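Local coordinates for galacto-N-biose/lacto-N-biose I transporter substrate-binding protein (Bifidobacterium longum, PDB 2Z8F) that binds galacto-N-biose and lacto-N-biose type I sugars as the solute-binding component of an ABC transporter, probably delivering them for import, at residues Y169-Q174 with Q217-A222; G322-A327 with K349-A354. All blocks are in the same frame, centred on the assembly; numbering follows the deposited sequence.

The two contacts follow one another along the chain and do not touch: their centres lie about 27 Å apart and their nearest atoms about 14 Å. Both pack an irregular segment against one side of a helix through apolar side chains. Contact 2 is the one beside the sugar. Leu323 of its 322-327 segment touches a galactose of the bound glycan, and the side chain of Val324 is about 9 Å from a galactose of the glycan. Contact 1 lies farther out, about 21 Å from the centre of the chain, with the Tyr173 side chain about 13 Å from a galactose of the glycan and about 11 Å from a sodium ion.

Contact 1 (Y169-Q174 with Q217-A222); sequences YIMSYQ and QQLLDA
Tyr173 and Leu220 meet because their first torsions aim them at each other: Tyr173 has CG anti to its backbone N (chi1 177°), and Leu220 has CG anti to its carbonyl carbon (chi1 -69°). This is packing of an irregular segment, 169-174, onto the last turn of helix 207-221 in a periplasmic-binding-protein-type fold. The Tyr173-Leu220 pair is a CH-pi interaction. Leu220 CD1 sits 3.8 Å from the centroid of the Tyr173 ring and only 5° off its normal, so the methyl is centred over one face. Its sister methyl is displaced toward the root of the ring, with Leu220 CD2 4.1 Å from Tyr173 CB, and the two side chains cross at about a right angle. The far end of the ring is tied to another part of the chain, where Tyr173 OH is hydrogen-bonded to Ala378 O; Ile182 of helix 178-187 also touches the side chain. Leu219, the preceding residue on the helix, meets Met171 through CD1. Met171 touches with CB and CG; the bends at chi2 and chi3 then carry its sulfur and CE away from the helix. Backbone hydrogen bonds tie Met171 and Tyr173 to Thr226. Ser172 points away from the helix; Gln174 NE2 donates to Ser172 OG at 2.8 Å, and Ser172 OG is also hydrogen-bonded to Thr247 OG1. All four touching side chains are buried, and their closest approach is Met171 CG to Leu219 CD1, 3.6 Å.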
# COMPACT_ATOMS: atom_id res chain seq x y z
N TYR A 169 -7.40 8.31 -21.42
CA TYR A 169 -6.99 6.98 -20.93
C TYR A 169 -7.75 6.65 -19.67
O TYR A 169 -7.75 7.44 -18.73
CB TYR A 169 -5.46 6.93 -20.75
CG TYR A 169 -4.79 7.34 -22.05
CD1 TYR A 169 -4.69 6.45 -23.12
CD2 TYR A 169 -4.37 8.66 -22.25
CE1 TYR A 169 -4.14 6.86 -24.36
CE2 TYR A 169 -3.83 9.08 -23.49
CZ TYR A 169 -3.72 8.17 -24.54
OH TYR A 169 -3.18 8.56 -25.76
N ILE A 170 -8.45 5.51 -19.67
CA ILE A 170 -9.19 5.08 -18.50
C ILE A 170 -8.41 4.05 -17.65
O ILE A 170 -8.96 3.48 -16.71
CB ILE A 170 -10.61 4.56 -18.84
CG1 ILE A 170 -10.56 3.27 -19.68
CG2 ILE A 170 -11.43 5.67 -19.56
CD1 ILE A 170 -11.96 2.53 -19.80
N MET A 171 -7.14 3.83 -18.01
CA MET A 171 -6.24 3.02 -17.19
C MET A 171 -4.83 3.58 -17.25
O MET A 171 -4.42 4.20 -18.24
CB MET A 171 -6.29 1.54 -17.67
CG MET A 171 -5.59 0.52 -16.75
SD MET A 171 -5.99 0.62 -14.99
CE MET A 171 -7.71 0.23 -15.04
N SER A 172 -4.11 3.41 -16.15
CA SER A 172 -2.66 3.59 -16.16
C SER A 172 -1.95 2.26 -15.92
O SER A 172 -2.47 1.37 -15.22
CB SER A 172 -2.21 4.62 -15.14
OG SER A 172 -2.29 4.11 -13.80
N TYR A 173 -0.81 2.11 -16.58
CA TYR A 173 0.12 1.02 -16.31
C TYR A 173 1.32 1.66 -15.62
O TYR A 173 1.96 2.53 -16.23
CB TYR A 173 0.55 0.40 -17.64
CG TYR A 173 1.58 -0.69 -17.55
CD1 TYR A 173 1.21 -1.97 -17.15
CD2 TYR A 173 2.91 -0.47 -17.92
CE1 TYR A 173 2.16 -3.00 -17.09
CE2 TYR A 173 3.86 -1.51 -17.89
CZ TYR A 173 3.47 -2.77 -17.46
OH TYR A 173 4.38 -3.82 -17.41
N GLN A 174 1.60 1.23 -14.40
CA GLN A 174 2.58 1.89 -13.54
C GLN A 174 3.77 0.96 -13.31
O GLN A 174 3.81 0.20 -12.32
CB GLN A 174 1.92 2.29 -12.22
CG GLN A 174 0.80 3.30 -12.41
CD GLN A 174 0.06 3.61 -11.15
OE1 GLN A 174 0.55 3.36 -10.05
NE2 GLN A 174 -1.14 4.18 -11.29
N GLN A 217 -1.77 -6.48 -20.88
CA GLN A 217 -1.17 -6.74 -22.18
C GLN A 217 -2.07 -6.18 -23.28
O GLN A 217 -1.59 -5.51 -24.20
CB GLN A 217 -0.93 -8.24 -22.41
CG GLN A 217 -0.09 -8.51 -23.66
CD GLN A 217 1.34 -8.00 -23.50
OE1 GLN A 217 2.09 -8.53 -22.69
NE2 GLN A 217 1.72 -6.97 -24.27
N GLN A 218 -3.36 -6.49 -23.21
CA GLN A 218 -4.31 -6.03 -24.23
C GLN A 218 -4.39 -4.51 -24.25
O GLN A 218 -4.42 -3.92 -25.32
CB GLN A 218 -5.70 -6.63 -24.03
CG GLN A 218 -5.75 -8.13 -24.29
CD GLN A 218 -7.16 -8.67 -24.42
OE1 GLN A 218 -7.50 -9.71 -23.83
NE2 GLN A 218 -7.99 -7.98 -25.17
N LEU A 219 -4.42 -3.88 -23.06
CA LEU A 219 -4.35 -2.41 -22.97
C LEU A 219 -3.10 -1.81 -23.60
O LEU A 219 -3.19 -0.84 -24.39
CB LEU A 219 -4.51 -1.94 -21.52
CG LEU A 219 -5.91 -2.19 -20.94
CD1 LEU A 219 -5.90 -1.89 -19.45
CD2 LEU A 219 -7.04 -1.40 -21.64
N LEU A 220 -1.93 -2.37 -23.30
CA LEU A 220 -0.67 -1.86 -23.84
C LEU A 220 -0.58 -2.07 -25.35
O LEU A 220 -0.13 -1.20 -26.07
CB LEU A 220 0.54 -2.50 -23.14
CG LEU A 220 0.74 -2.10 -21.69
CD1 LEU A 220 1.86 -2.92 -21.08
CD2 LEU A 220 1.04 -0.59 -21.57
N ASP A 221 -1.04 -3.22 -25.82
CA ASP A 221 -1.00 -3.51 -27.25
C ASP A 221 -1.87 -2.51 -28.00
O ASP A 221 -1.57 -2.16 -29.14
CB ASP A 221 -1.49 -4.94 -27.53
CG ASP A 221 -0.48 -6.01 -27.13
OD1 ASP A 221 0.69 -5.67 -26.83
OD2 ASP A 221 -0.86 -7.21 -27.13
N ALA A 222 -2.96 -2.08 -27.36
CA ALA A 222 -3.94 -1.19 -27.97
C ALA A 222 -3.57 0.26 -27.71
O ALA A 222 -4.30 1.17 -28.13
CB ALA A 222 -5.32 -1.49 -27.43

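Contact 2 (G322-A327 with K349-A354); sequences GLVPAA and KEFKTA
Val324 meets Phe351 through a single methyl, with CG2 4.0 Å from Phe351 CD2 and equally close to Phe351 CB. The methyl therefore sits beside the root of the ring, where it joins CB, approaching the ring obliquely. The other branch, Val324 CG1, is anti to the backbone N (chi1 -178°) and lies 4.2 Å from Lys352 CE, alongside the aliphatic part of that lysine. Beyond this apolar patch a water joins the two segments. Lys352 NZ donates to it at 2.6 Å, and it donates to Pro325 O at 2.7 Å, bridging an ammonium and a carbonyl whose direct separation, Lys352 NZ to Pro325 O, is 4.4 Å. With chi1 at -102°, off the staggered positions, and bends at chi2 and chi4, the lysine brings its end nearer the loop than its root. Farther out, Gly322 closes helix 315-320 with a Schellman motif at positive phi, leading into Leu323 of the glycan pocket, while backbone bonds from Val324 to Thr129 and from Ala326 to Gln127 fix the course of the loop. Pro325 packs back on Leu318 and Val319 of helix 315-320, and Phe351, on helix 347-356, also touches Val133 of strand 132-137 and Val271 of strand 269-273.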
# COMPACT_ATOMS: atom_id res chain seq x y z
N GLY A 322 -4.16 10.39 4.41
CA GLY A 322 -4.66 9.48 3.38
C GLY A 322 -4.88 8.07 3.88
O GLY A 322 -5.31 7.19 3.10
N LEU A 323 -4.56 7.81 5.15
CA LEU A 323 -4.61 6.43 5.67
C LEU A 323 -6.03 5.94 5.82
O LEU A 323 -6.95 6.70 6.17
CB LEU A 323 -3.90 6.31 7.02
CG LEU A 323 -2.45 6.80 6.99
CD1 LEU A 323 -1.79 6.49 8.31
CD2 LEU A 323 -1.65 6.26 5.78
N VAL A 324 -6.20 4.65 5.55
CA VAL A 324 -7.43 3.93 5.90
C VAL A 324 -7.07 3.17 7.18
O VAL A 324 -6.42 2.11 7.13
CB VAL A 324 -7.88 2.94 4.79
CG1 VAL A 324 -9.21 2.24 5.19
CG2 VAL A 324 -8.01 3.67 3.46
N PRO A 325 -7.39 3.74 8.35
CA PRO A 325 -6.84 3.19 9.59
C PRO A 325 -7.21 1.76 9.91
O PRO A 325 -8.32 1.33 9.58
CB PRO A 325 -7.38 4.16 10.66
CG PRO A 325 -7.54 5.45 9.87
CD PRO A 325 -8.13 5.00 8.59
N ALA A 326 -6.27 1.05 10.53
CA ALA A 326 -6.53 -0.29 11.10
C ALA A 326 -7.37 -0.20 12.39
O ALA A 326 -8.01 -1.18 12.82
CB ALA A 326 -5.22 -1.02 11.36
N ALA A 327 -7.35 0.97 13.02
CA ALA A 327 -8.08 1.16 14.29
C ALA A 327 -9.56 0.95 14.11
O ALA A 327 -10.12 1.34 13.09
CB ALA A 327 -7.81 2.56 14.83
N LYS A 349 -16.38 5.40 2.67
CA LYS A 349 -17.28 4.24 2.64
C LYS A 349 -16.85 3.23 1.57
O LYS A 349 -16.95 2.00 1.78
CB LYS A 349 -18.73 4.70 2.46
CG LYS A 349 -19.74 3.55 2.50
CD LYS A 349 -21.16 4.09 2.72
CE LYS A 349 -22.26 3.13 2.19
NZ LYS A 349 -22.02 1.67 2.48
N GLU A 350 -16.39 3.73 0.43
CA GLU A 350 -15.88 2.86 -0.63
C GLU A 350 -14.60 2.18 -0.17
O GLU A 350 -14.38 1.00 -0.43
CB GLU A 350 -15.66 3.64 -1.92
CG GLU A 350 -16.92 4.16 -2.58
CD GLU A 350 -17.84 3.08 -3.14
OE1 GLU A 350 -17.40 1.94 -3.40
OE2 GLU A 350 -19.02 3.39 -3.38
N PHE A 351 -13.74 2.92 0.55
CA PHE A 351 -12.52 2.30 1.05
C PHE A 351 -12.79 1.17 2.05
O PHE A 351 -12.09 0.17 2.08
CB PHE A 351 -11.62 3.37 1.68
CG PHE A 351 -11.18 4.44 0.73
CD1 PHE A 351 -11.26 4.26 -0.66
CD2 PHE A 351 -10.66 5.64 1.21
CE1 PHE A 351 -10.84 5.25 -1.55
CE2 PHE A 351 -10.22 6.64 0.34
CZ PHE A 351 -10.32 6.47 -1.04
N LYS A 352 -13.82 1.35 2.87
CA LYS A 352 -14.21 0.35 3.85
C LYS A 352 -14.78 -0.87 3.18
O LYS A 352 -14.49 -2.00 3.59
CB LYS A 352 -15.26 0.95 4.80
CG LYS A 352 -14.66 1.36 6.10
CD LYS A 352 -13.47 2.26 5.88
CE LYS A 352 -12.89 2.80 7.18
NZ LYS A 352 -12.43 1.73 8.11
N THR A 353 -15.59 -0.66 2.16
CA THR A 353 -16.14 -1.77 1.40
C THR A 353 -14.98 -2.55 0.78
O THR A 353 -14.93 -3.78 0.84
CB THR A 353 -17.14 -1.26 0.33
OG1 THR A 353 -18.26 -0.64 0.98
CG2 THR A 353 -17.63 -2.40 -0.54
N ALA A 354 -14.03 -1.83 0.19
CA ALA A 354 -12.90 -2.49 -0.47
C ALA A 354 -12.09 -3.31 0.52
O ALA A 354 -11.75 -4.48 0.29
CB ALA A 354 -12.01 -1.44 -1.17
O HOH W 1 -10.54 2.88 9.40